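Local coordinates for protein aminotransferase, class III (Deinococcus radiodurans, PDB 3I4J) that probably catalyses pyridoxal phosphate-dependent transfer of amino groups from an amino donor to a carbonyl acceptor, as class III aminotransferases generally do, at residues 48-53 with 310-315; 61-66 with 297-302; 75-80 with 305-310; 226-231 with 250-255. The protein carries 1 engineered substitution. All coordinates share one frame; numbering follows the deposited sequence.

Interaction 1: residues 48-53 with 310-315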
loop_
_atom_site.group_PDB
_atom_site.type_symbol
_atom_site.label_atom_id
_atom_site.label_comp_id
_atom_site.label_asym_id
_atom_site.label_seq_id
_atom_site.Cartn_x
_atom_site.Cartn_y
_atom_site.Cartn_z
ATOM N N ALA C 48 20.749 -7.576 8.438
ATOM C CA ALA C 48 20.217 -8.600 9.328
ATOM C C ALA C 48 19.613 -7.957 10.569
ATOM O O ALA C 48 18.683 -8.500 11.163
ATOM C CB ALA C 48 21.318 -9.577 9.725
ATOM N N GLU C 49 20.144 -6.799 10.957
ATOM C CA GLU C 49 19.655 -6.083 12.129
ATOM C C GLU C 49 18.172 -5.756 11.985
ATOM O O GLU C 49 17.391 -5.925 12.925
ATOM C CB GLU C 49 20.428 -4.778 12.326
ATOM C CG GLU C 49 20.040 -4.020 13.585
ATOM C CD GLU C 49 20.806 -2.718 13.742
ATOM O OE1 GLU C 49 21.854 -2.559 13.083
ATOM O OE2 GLU C 49 20.369 -1.857 14.531
ATOM N N VAL C 50 17.791 -5.276 10.807
ATOM C CA VAL C 50 16.399 -4.932 10.553
ATOM C C VAL C 50 15.563 -6.204 10.525
ATOM O O VAL C 50 14.477 -6.259 11.108
ATOM C CB VAL C 50 16.240 -4.198 9.207
ATOM C CG1 VAL C 50 14.771 -3.840 8.981
ATOM C CG2 VAL C 50 17.102 -2.941 9.201
ATOM N N GLY C 51 16.078 -7.224 9.846
ATOM C CA GLY C 51 15.370 -8.489 9.763
ATOM C C GLY C 51 15.070 -9.065 11.135
ATOM O O GLY C 51 13.965 -9.554 11.386
ATOM N N GLU C 52 16.048 -9.001 12.033
ATOM C CA GLU C 52 15.867 -9.529 13.384
ATOM C C GLU C 52 14.776 -8.764 14.125
ATOM O O GLU C 52 13.986 -9.352 14.860
ATOM C CB GLU C 52 17.175 -9.441 14.183
ATOM C CG GLU C 52 18.370 -10.076 13.507
ATOM C CD GLU C 52 18.127 -11.517 13.108
ATOM O OE1 GLU C 52 17.902 -12.358 14.008
ATOM O OE2 GLU C 52 18.165 -11.807 11.891
ATOM N N ARG C 53 14.739 -7.450 13.926
ATOM C CA ARG C 53 13.742 -6.603 14.575
ATOM C C ARG C 53 12.338 -6.920 14.060
ATOM O O ARG C 53 11.369 -6.885 14.821
ATOM C CB ARG C 53 14.074 -5.127 14.329
ATOM C CG ARG C 53 15.372 -4.670 14.994
ATOM C CD ARG C 53 15.204 -4.545 16.507
ATOM N NE ARG C 53 14.453 -3.345 16.872
ATOM C CZ ARG C 53 14.953 -2.110 16.835
ATOM N NH1 ARG C 53 16.207 -1.911 16.453
ATOM N NH2 ARG C 53 14.199 -1.073 17.174
ATOM N N LEU C 310 15.546 3.528 11.412
ATOM C CA LEU C 310 15.855 4.815 12.022
ATOM C C LEU C 310 17.056 4.694 12.966
ATOM O O LEU C 310 17.924 5.570 12.983
ATOM C CB LEU C 310 14.637 5.353 12.775
ATOM C CG LEU C 310 14.803 6.720 13.449
ATOM C CD1 LEU C 310 15.200 7.778 12.416
ATOM C CD2 LEU C 310 13.505 7.101 14.143
ATOM N N ASP C 311 17.111 3.614 13.746
ATOM C CA ASP C 311 18.235 3.402 14.662
ATOM C C ASP C 311 19.550 3.439 13.889
ATOM O O ASP C 311 20.534 4.031 14.333
ATOM C CB ASP C 311 18.145 2.037 15.365
ATOM C CG ASP C 311 17.028 1.962 16.389
ATOM O OD1 ASP C 311 16.713 2.984 17.026
ATOM O OD2 ASP C 311 16.476 0.859 16.575
ATOM N N ILE C 312 19.554 2.786 12.731
ATOM C CA ILE C 312 20.729 2.711 11.873
ATOM C C ILE C 312 21.079 4.064 11.253
ATOM O O ILE C 312 22.247 4.470 11.239
ATOM C CB ILE C 312 20.497 1.668 10.764
ATOM C CG1 ILE C 312 20.371 0.279 11.399
ATOM C CG2 ILE C 312 21.629 1.706 9.748
ATOM C CD1 ILE C 312 19.941 -0.813 10.435
ATOM N N VAL C 313 20.066 4.758 10.744
ATOM C CA VAL C 313 20.261 6.066 10.131
ATOM C C VAL C 313 20.920 7.023 11.123
ATOM O O VAL C 313 21.815 7.786 10.761
ATOM C CB VAL C 313 18.905 6.648 9.654
ATOM C CG1 VAL C 313 19.063 8.111 9.243
ATOM C CG2 VAL C 313 18.376 5.822 8.482
ATOM N N GLU C 314 20.481 6.970 12.377
ATOM C CA GLU C 314 21.039 7.836 13.412
ATOM C C GLU C 314 22.409 7.349 13.889
ATOM O O GLU C 314 23.369 8.120 13.945
ATOM C CB GLU C 314 20.076 7.923 14.602
ATOM C CG GLU C 314 18.710 8.486 14.245
ATOM C CD GLU C 314 17.803 8.658 15.451
ATOM O OE1 GLU C 314 17.660 7.699 16.239
ATOM O OE2 GLU C 314 17.223 9.749 15.600
ATOM N N ARG C 315 22.504 6.066 14.221
ATOM C CA ARG C 315 23.763 5.507 14.705
ATOM C C ARG C 315 24.916 5.664 13.713
ATOM O O ARG C 315 26.040 5.973 14.111
ATOM C CB ARG C 315 23.583 4.028 15.055
ATOM C CG ARG C 315 24.814 3.389 15.682
ATOM C CD ARG C 315 24.547 1.944 16.077
ATOM N NE ARG C 315 24.456 1.066 14.919
ATOM C CZ ARG C 315 23.409 0.297 14.638
ATOM N NH1 ARG C 315 22.349 0.292 15.433
ATOM N NH2 ARG C 315 23.426 -0.469 13.560
#

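Interaction 2: residues 61-66 with 297-302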
loop_
_atom_site.group_PDB
_atom_site.type_symbol
_atom_site.label_atom_id
_atom_site.label_comp_id
_atom_site.label_asym_id
_atom_site.label_seq_id
_atom_site.Cartn_x
_atom_site.Cartn_y
_atom_site.Cartn_z
ATOM N N LEU C 61 3.805 -9.223 18.453
ATOM C CA LEU C 61 2.518 -8.631 18.087
ATOM C C LEU C 61 2.617 -8.203 16.624
ATOM O O LEU C 61 3.019 -7.086 16.325
ATOM C CB LEU C 61 2.237 -7.397 18.950
ATOM C CG LEU C 61 0.970 -6.618 18.580
ATOM C CD1 LEU C 61 -0.231 -7.256 19.254
ATOM C CD2 LEU C 61 1.111 -5.165 19.010
ATOM N N PRO C 62 2.247 -9.091 15.694
ATOM C CA PRO C 62 2.324 -8.765 14.266
ATOM C C PRO C 62 1.279 -7.841 13.669
ATOM O O PRO C 62 1.583 -7.068 12.750
ATOM C CB PRO C 62 2.263 -10.134 13.608
ATOM C CG PRO C 62 1.327 -10.876 14.523
ATOM C CD PRO C 62 1.855 -10.498 15.888
ATOM N N PHE C 63 0.055 -7.914 14.180
ATOM C CA PHE C 63 -1.021 -7.139 13.593
ATOM C C PHE C 63 -2.177 -6.695 14.475
ATOM O O PHE C 63 -2.696 -7.451 15.290
ATOM C CB PHE C 63 -1.632 -7.933 12.431
ATOM C CG PHE C 63 -2.720 -7.195 11.705
ATOM C CD1 PHE C 63 -2.411 -6.349 10.649
ATOM C CD2 PHE C 63 -4.050 -7.300 12.114
ATOM C CE1 PHE C 63 -3.409 -5.610 10.008
ATOM C CE2 PHE C 63 -5.054 -6.561 11.477
ATOM C CZ PHE C 63 -4.724 -5.716 10.423
ATOM N N VAL C 64 -2.582 -5.450 14.267
ATOM C CA VAL C 64 -3.738 -4.879 14.931
ATOM C C VAL C 64 -4.246 -3.893 13.903
ATOM O O VAL C 64 -3.458 -3.334 13.127
ATOM C CB VAL C 64 -3.406 -4.126 16.254
ATOM C CG1 VAL C 64 -2.844 -5.097 17.277
ATOM C CG2 VAL C 64 -2.449 -2.976 15.990
ATOM N N HIS C 65 -5.559 -3.728 13.843
ATOM C CA HIS C 65 -6.136 -2.784 12.908
ATOM C C HIS C 65 -6.206 -1.459 13.664
ATOM O O HIS C 65 -6.649 -1.415 14.810
ATOM C CB HIS C 65 -7.524 -3.249 12.470
ATOM C CG HIS C 65 -8.098 -2.445 11.348
ATOM N ND1 HIS C 65 -8.677 -1.210 11.538
ATOM C CD2 HIS C 65 -8.135 -2.677 10.013
ATOM C CE1 HIS C 65 -9.046 -0.714 10.370
ATOM N NE2 HIS C 65 -8.727 -1.584 9.428
ATOM N N GLY C 66 -5.741 -0.395 13.018
ATOM C CA GLY C 66 -5.713 0.921 13.634
ATOM C C GLY C 66 -7.035 1.471 14.136
ATOM O O GLY C 66 -7.051 2.379 14.972
ATOM N N ALA C 297 -2.450 0.186 7.741
ATOM C CA ALA C 297 -1.944 1.452 8.276
ATOM C C ALA C 297 -1.517 1.205 9.722
ATOM O O ALA C 297 -2.310 0.709 10.524
ATOM C CB ALA C 297 -3.024 2.507 8.234
ATOM N N GLY C 298 -0.271 1.547 10.048
ATOM C CA GLY C 298 0.231 1.340 11.400
ATOM C C GLY C 298 0.708 -0.075 11.703
ATOM O O GLY C 298 1.066 -0.387 12.842
ATOM N N HIS C 299 0.715 -0.925 10.679
ATOM C CA HIS C 299 1.142 -2.323 10.789
ATOM C C HIS C 299 2.376 -2.472 11.690
ATOM O O HIS C 299 3.445 -1.956 11.371
ATOM C CB HIS C 299 1.432 -2.852 9.379
ATOM C CG HIS C 299 1.936 -4.260 9.342
ATOM N ND1 HIS C 299 1.291 -5.302 9.973
ATOM C CD2 HIS C 299 3.009 -4.802 8.721
ATOM C CE1 HIS C 299 1.947 -6.426 9.742
ATOM N NE2 HIS C 299 2.991 -6.150 8.982
ATOM N N PRO C 300 2.241 -3.189 12.823
ATOM C CA PRO C 300 3.370 -3.373 13.743
ATOM C C PRO C 300 4.696 -3.863 13.171
ATOM O O PRO C 300 5.742 -3.306 13.484
ATOM C CB PRO C 300 2.804 -4.327 14.796
ATOM C CG PRO C 300 1.384 -3.859 14.896
ATOM C CD PRO C 300 0.997 -3.704 13.425
ATOM N N VAL C 301 4.676 -4.904 12.348
ATOM C CA VAL C 301 5.934 -5.402 11.814
ATOM C C VAL C 301 6.593 -4.374 10.909
ATOM O O VAL C 301 7.812 -4.203 10.937
ATOM C CB VAL C 301 5.748 -6.718 11.031
ATOM C CG1 VAL C 301 7.105 -7.277 10.642
ATOM C CG2 VAL C 301 4.997 -7.728 11.885
ATOM N N SER C 302 5.785 -3.689 10.104
ATOM C CA SER C 302 6.319 -2.680 9.197
ATOM C C SER C 302 6.848 -1.485 9.983
ATOM O O SER C 302 7.864 -0.900 9.624
ATOM C CB SER C 302 5.242 -2.240 8.208
ATOM O OG SER C 302 4.906 -3.315 7.343
HETATM O O HOH W 1 -2.359 -0.708 13.025
HETATM O O HOH W 2 -4.830 -0.270 10.380
#

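Interaction 3: residues 75-80 with 305-310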
loop_
_atom_site.group_PDB
_atom_site.type_symbol
_atom_site.label_atom_id
_atom_site.label_comp_id
_atom_site.label_asym_id
_atom_site.label_seq_id
_atom_site.Cartn_x
_atom_site.Cartn_y
_atom_site.Cartn_z
ATOM N N GLU C 75 3.713 3.734 18.961
ATOM C CA GLU C 75 3.854 4.829 19.921
ATOM C C GLU C 75 5.323 5.226 20.036
ATOM O O GLU C 75 5.661 6.412 20.049
ATOM C CB GLU C 75 3.354 4.406 21.307
ATOM C CG GLU C 75 1.865 4.124 21.412
ATOM C CD GLU C 75 1.017 5.355 21.181
ATOM O OE1 GLU C 75 1.503 6.479 21.455
ATOM O OE2 GLU C 75 -0.141 5.200 20.743
ATOM N N GLU C 76 6.194 4.225 20.132
ATOM C CA GLU C 76 7.624 4.469 20.257
ATOM C C GLU C 76 8.182 5.104 18.990
ATOM O O GLU C 76 8.847 6.139 19.040
ATOM C CB GLU C 76 8.361 3.160 20.545
ATOM C CG GLU C 76 9.865 3.312 20.692
ATOM C CD GLU C 76 10.565 1.995 20.976
ATOM O OE1 GLU C 76 9.873 0.954 21.068
ATOM O OE2 GLU C 76 11.809 2.001 21.110
ATOM N N TYR C 77 7.888 4.487 17.851
ATOM C CA TYR C 77 8.374 4.977 16.569
ATOM C C TYR C 77 7.920 6.401 16.242
ATOM O O TYR C 77 8.726 7.217 15.798
ATOM C CB TYR C 77 7.930 4.029 15.451
ATOM C CG TYR C 77 8.409 4.444 14.083
ATOM C CD1 TYR C 77 9.770 4.493 13.783
ATOM C CD2 TYR C 77 7.499 4.787 13.083
ATOM C CE1 TYR C 77 10.218 4.874 12.518
ATOM C CE2 TYR C 77 7.936 5.168 11.818
ATOM C CZ TYR C 77 9.292 5.211 11.542
ATOM O OH TYR C 77 9.718 5.594 10.289
ATOM N N ALA C 78 6.639 6.696 16.453
ATOM C CA ALA C 78 6.109 8.026 16.162
ATOM C C ALA C 78 6.944 9.100 16.851
ATOM O O ALA C 78 7.316 10.096 16.234
ATOM C CB ALA C 78 4.651 8.129 16.607
ATOM N N GLY C 79 7.237 8.892 18.130
ATOM C CA GLY C 79 8.037 9.855 18.871
ATOM C C GLY C 79 9.465 9.935 18.360
ATOM O O GLY C 79 10.012 11.030 18.180
ATOM N N ARG C 80 10.069 8.777 18.116
ATOM C CA ARG C 80 11.436 8.714 17.621
ATOM C C ARG C 80 11.566 9.404 16.271
ATOM O O ARG C 80 12.501 10.169 16.041
ATOM C CB ARG C 80 11.886 7.256 17.500
ATOM C CG ARG C 80 12.294 6.619 18.827
ATOM C CD ARG C 80 13.644 7.159 19.290
ATOM N NE ARG C 80 14.686 6.916 18.295
ATOM C CZ ARG C 80 15.189 5.719 18.011
ATOM N NH1 ARG C 80 14.756 4.643 18.653
ATOM N NH2 ARG C 80 16.110 5.592 17.063
ATOM N N ALA C 305 10.127 -2.233 11.411
ATOM C CA ALA C 305 11.161 -2.126 10.390
ATOM C C ALA C 305 11.607 -0.671 10.299
ATOM O O ALA C 305 12.803 -0.385 10.213
ATOM C CB ALA C 305 10.626 -2.604 9.043
ATOM N N GLY C 306 10.636 0.239 10.316
ATOM C CA GLY C 306 10.944 1.657 10.256
ATOM C C GLY C 306 11.791 2.076 11.442
ATOM O O GLY C 306 12.775 2.801 11.285
ATOM N N LEU C 307 11.421 1.611 12.632
ATOM C CA LEU C 307 12.167 1.947 13.846
ATOM C C LEU C 307 13.608 1.438 13.789
ATOM O O LEU C 307 14.540 2.142 14.181
ATOM C CB LEU C 307 11.454 1.366 15.074
ATOM C CG LEU C 307 12.076 1.645 16.449
ATOM C CD1 LEU C 307 12.130 3.149 16.701
ATOM C CD2 LEU C 307 11.250 0.957 17.524
ATOM N N SER C 308 13.795 0.213 13.304
ATOM C CA SER C 308 15.132 -0.364 13.203
ATOM C C SER C 308 15.959 0.418 12.185
ATOM O O SER C 308 17.147 0.675 12.392
ATOM C CB SER C 308 15.046 -1.839 12.795
ATOM O OG SER C 308 16.339 -2.413 12.672
ATOM N N VAL C 309 15.328 0.795 11.080
ATOM C CA VAL C 309 16.010 1.564 10.047
ATOM C C VAL C 309 16.425 2.920 10.621
ATOM O O VAL C 309 17.524 3.398 10.364
ATOM C CB VAL C 309 15.097 1.775 8.813
ATOM C CG1 VAL C 309 15.692 2.832 7.883
ATOM C CG2 VAL C 309 14.939 0.451 8.059
ATOM N N LEU C 310 15.546 3.528 11.412
ATOM C CA LEU C 310 15.855 4.815 12.022
ATOM C C LEU C 310 17.056 4.694 12.966
ATOM O O LEU C 310 17.924 5.570 12.983
ATOM C CB LEU C 310 14.637 5.353 12.775
ATOM C CG LEU C 310 14.803 6.720 13.449
ATOM C CD1 LEU C 310 15.200 7.778 12.416
ATOM C CD2 LEU C 310 13.505 7.101 14.143
HETATM O O HOH W 3 12.346 5.108 9.727
#

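Interaction 4: residues 226-231 with 250-255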
loop_
_atom_site.group_PDB
_atom_site.type_symbol
_atom_site.label_atom_id
_atom_site.label_comp_id
_atom_site.label_asym_id
_atom_site.label_seq_id
_atom_site.Cartn_x
_atom_site.Cartn_y
_atom_site.Cartn_z
ATOM N N ILE C 226 -2.716 29.336 4.422
ATOM C CA ILE C 226 -2.829 28.040 3.749
ATOM C C ILE C 226 -1.853 27.018 4.330
ATOM O O ILE C 226 -0.833 27.374 4.917
ATOM C CB ILE C 226 -2.598 28.160 2.217
ATOM C CG1 ILE C 226 -1.156 28.594 1.922
ATOM C CG2 ILE C 226 -3.618 29.137 1.625
ATOM C CD1 ILE C 226 -0.783 28.565 0.440
ATOM N N ILE C 227 -2.187 25.740 4.175
ATOM C CA ILE C 227 -1.357 24.656 4.686
ATOM C C ILE C 227 -0.180 24.387 3.751
ATOM O O ILE C 227 -0.368 24.191 2.551
ATOM C CB ILE C 227 -2.186 23.348 4.824
ATOM C CG1 ILE C 227 -3.278 23.525 5.888
ATOM C CG2 ILE C 227 -1.276 22.181 5.183
ATOM C CD1 ILE C 227 -2.748 23.702 7.293
ATOM N N PHE C 228 1.029 24.387 4.303
ATOM C CA PHE C 228 2.227 24.120 3.518
ATOM C C PHE C 228 2.568 22.636 3.684
ATOM O O PHE C 228 2.881 22.162 4.784
ATOM C CB PHE C 228 3.374 25.021 3.999
ATOM C CG PHE C 228 4.694 24.781 3.309
ATOM C CD1 PHE C 228 4.760 24.211 2.036
ATOM C CD2 PHE C 228 5.879 25.173 3.924
ATOM C CE1 PHE C 228 5.989 24.041 1.395
ATOM C CE2 PHE C 228 7.109 25.009 3.293
ATOM C CZ PHE C 228 7.165 24.442 2.024
ATOM N N ILE C 229 2.461 21.897 2.584
ATOM C CA ILE C 229 2.742 20.466 2.599
ATOM C C ILE C 229 4.062 20.202 1.893
ATOM O O ILE C 229 4.234 20.585 0.742
ATOM C CB ILE C 229 1.638 19.667 1.861
ATOM C CG1 ILE C 229 0.266 19.967 2.475
ATOM C CG2 ILE C 229 1.932 18.173 1.949
ATOM C CD1 ILE C 229 -0.909 19.416 1.669
ATOM N N ALA C 230 4.998 19.561 2.588
ATOM C CA ALA C 230 6.281 19.229 1.991
ATOM C C ALA C 230 6.247 17.756 1.598
ATOM O O ALA C 230 6.108 16.882 2.458
ATOM C CB ALA C 230 7.414 19.473 2.973
ATOM N N ASP C 231 6.351 17.495 0.299
ATOM C CA ASP C 231 6.351 16.126 -0.205
ATOM C C ASP C 231 7.793 15.644 -0.152
ATOM O O ASP C 231 8.596 15.935 -1.046
ATOM C CB ASP C 231 5.829 16.086 -1.646
ATOM C CG ASP C 231 5.798 14.675 -2.215
ATOM O OD1 ASP C 231 6.419 13.780 -1.616
ATOM O OD2 ASP C 231 5.166 14.465 -3.270
ATOM N N SER C 250 17.270 27.211 5.866
ATOM C CA SER C 250 17.146 27.885 7.159
ATOM C C SER C 250 16.275 27.166 8.188
ATOM O O SER C 250 15.630 27.805 9.019
ATOM C CB SER C 250 16.607 29.305 6.953
ATOM O OG SER C 250 17.430 30.036 6.062
ATOM N N GLY C 251 16.255 25.840 8.132
ATOM C CA GLY C 251 15.465 25.076 9.082
ATOM C C GLY C 251 13.961 25.217 8.954
ATOM O O GLY C 251 13.229 24.911 9.893
ATOM N N VAL C 252 13.489 25.668 7.796
ATOM C CA VAL C 252 12.053 25.832 7.576
ATOM C C VAL C 252 11.319 24.516 7.809
ATOM O O VAL C 252 11.822 23.444 7.472
ATOM C CB VAL C 252 11.753 26.329 6.135
ATOM C CG1 VAL C 252 10.268 26.170 5.815
ATOM C CG2 VAL C 252 12.148 27.803 6.002
ATOM N N THR C 253 10.136 24.612 8.406
ATOM C CA THR C 253 9.315 23.440 8.680
ATOM C C THR C 253 7.947 23.639 8.042
ATOM O O THR C 253 7.431 24.757 7.986
ATOM C CB THR C 253 9.139 23.210 10.201
ATOM O OG1 THR C 253 8.581 24.385 10.808
ATOM C CG2 THR C 253 10.481 22.881 10.844
ATOM N N PRO C 254 7.345 22.554 7.534
ATOM C CA PRO C 254 6.032 22.625 6.900
ATOM C C PRO C 254 4.938 22.382 7.934
ATOM O O PRO C 254 5.230 22.161 9.111
ATOM C CB PRO C 254 6.101 21.502 5.876
ATOM C CG PRO C 254 6.831 20.432 6.648
ATOM C CD PRO C 254 7.918 21.198 7.411
ATOM N N ASP C 255 3.686 22.437 7.490
ATOM C CA ASP C 255 2.556 22.169 8.366
ATOM C C ASP C 255 2.290 20.662 8.302
ATOM O O ASP C 255 1.810 20.063 9.258
ATOM C CB ASP C 255 1.336 22.966 7.910
ATOM C CG ASP C 255 1.565 24.463 7.997
ATOM O OD1 ASP C 255 1.984 24.927 9.081
ATOM O OD2 ASP C 255 1.334 25.171 6.993
#

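Interaction 1: residues 48-53 with 310-315
Two salt bridges, Glu49 with Arg315 and Arg53 with Asp311, tie helix 48-60 to the C-terminal end of helix 300-315 near the subunit interface, beside a small apolar touch between Val50 and Ile312. The first bridge is a two-pronged, end-on grip. Arg315 NH2 reaches Glu49 OE1 at 2.7 Å through the syn lone pair, and NH1 meets OE2 at 3.1 Å from the syn side, slightly out of the carboxylate plane. The two flat groups come at each other from opposite directions with their planes only 24° apart. Glu49 gets there by stretching straight out, CG anti to the backbone N (chi1 -176°) and the chain extended beyond. Arg315, by contrast, kinks at chi3 to turn its end back.

The short helical segments run roughly antiparallel, at 147°, with axes 11.1 Å apart. That spacing is wide enough for long charged side chains to span the gap in the helical part of this fold-type I aminotransferase subunit that lies along the dimer interface. Ala48 and Glu52 of the same helix as Glu49 pack on Ala59 and Ala55 of the second subunit.

Arg53 is bent at chi2 and chi3 and closes on a single oxygen: NH1 and NH2 lie 2.8 and 3.0 Å from Asp311 OD2, which sits in the guanidinium plane. The other oxygen, Asp311 OD1, is taken by Arg80, so this carboxylate lies between two arginines, which probably keeps it ionised. Next to the charges, Val50 CG2 meets Ile312 CD1 at 3.8 Å, and Ile312 CG1 lies 3.6 Å from Glu49 OE1.

Interaction 2: residues 61-66 with 297-302
Leu61, the first residue to leave the helical path after helix 48-60, turns its carbonyl onto the Pro300 ring, with O 3.2 Å from Pro300 CB, while its CD2 reaches the ring's CG. Pro62 works mainly through its own carbonyl: O lies 3.1 Å from His299 CE1, close to the imidazole yet badly angled for a bond to ND1. The same oxygen also touches Pro300 CD and Val301 CG2; Pro62 CB rests 4.0 Å from that methyl, and the Pro62 ring packs on Tyr267 of the second subunit. Phe63 has CG anti to the backbone N (chi1 -177°), which brings the ring across His299 at about a right angle, His299 ND1 at its edge, 3.9 Å from Phe63 CD1; both residues pack on Gly266 of the second subunit. Val64 adds CG2 to the Pro300 ring, 4.1 Å from CG. From here water takes over. One molecule links Val64 O (2.8 Å) to Ala297 O, and a second accepts from Gly66 N (2.8 Å) and lies 2.7 Å from Ala297 O. Pro300, directly after the N-cap residue His299, takes the N1 position, where proline is common at helix starts, here set against an extended loop at the dimer interface.

Interaction 3: residues 75-80 with 305-310
The Tyr77 ring leans obliquely on the backbone of helix 300-315, CE1 3.4 Å from Gly306 C, while Leu307 CD1 and a water lie at its edge, in its plane. The guanidinium of Arg80, the other flat group, also meets its neighbours at a slant: Leu307 CD1 is 3.6 Å from NH1, and Leu310 CG is near NH2. Phe92 meets the Tyr77 ring too, the two planes at about 80°. Gly306, with no side chain, lets the Tyr77 ring lie close against the helix backbone. The phenol end is fixed by the edge water, which accepts from Tyr77 OH at 2.7 Å and donates to Gly306 O at 2.8 Å. It thus satisfies a buried hydroxyl and gives a helix carbonyl a further partner.

This is helix-helix packing within the fold-type I aminotransferase subunit, 72-84 against 300-315, the segments running in broadly the same direction at 39° with axes 9.7 Å apart. Helix 48-60 reaches helix 300-315 as well, Arg53 touching Leu307 and Met54 touching Ala305.

Leu307 is the central apolar residue. Its CB lies 3.8 Å from Tyr77 CD1, its CD1 fits between that ring and Arg80, and its CD2 packs 3.7 Å from Glu76 CD. Glu76 reaches it with a fully extended chain, CG anti to the backbone N (chi1 180°), so that the two side chains cross at about a right angle. Leu310 puts CD2 3.7 Å from Arg80 CB, at the root of the arginine. Bends at chi2 and chi3 then fold the Arg80 chain over both leucines and bring NH2 to its salt-bridge partner Glu314.

Interaction 4: residues 226-231 with 250-255
Two hydrogen bonds join Phe228 to Asp255, one through the side chain and one through the backbone. Phe228 N donates to Asp255 OD2 at 2.8 Å along an almost straight line (171°), using the anti lone pair of that oxygen. Asp255 N returns a 2.8 Å bond to Phe228 O, approaching in the carbonyl plane. With CG anti to its own carbonyl carbon (chi1 -63°), Asp255 swings the carboxylate back to the strand amide. OD2 has a second partner, a salt bridge to Arg218, whose NH1 also binds Thr253 O; the positive charge probably favours the ionised carboxylate.

Apolar contacts lie beside these bonds. Pro254 CB lies over one face of the Phe228 ring, displaced toward the rim, and Val252 CG1 touches the ring edge 4.2 Å from CE2. Pro254 CB also packs 3.8 Å from Ala230 CB, while Ile227 CG2 rests 3.9 Å from Asp255 CB.

The loop thus feeds into strand 256-259, which runs parallel to strand 227-231 in the mixed seven-stranded sheet characteristic of fold-type I enzymes; strand 191-196 flanks the other side. Ile227 and Ile229 pack on helix 98-115, while Phe228 packs on Arg218 of helix 213-224.

How the interactions relate
Helix 300-315 is common to interactions 1, 2 and 3. Interaction 2 holds its N-terminal start, interaction 3 its middle and interaction 1 its C-terminal end. Interactions 1 and 3 lie about 10 Å apart between centres, share Leu310 and are joined through a shared salt-bridge network. Interactions 2 and 3 alternate along the chain, with centres about 13 Å apart. All three touch the second subunit, so this one helix organises early chain segments next to the dimer interface. Interaction 4 stands apart, 22 to 28 Å away between centres, in the central sheet; its segments fall in sequence between the two sides of each of the others.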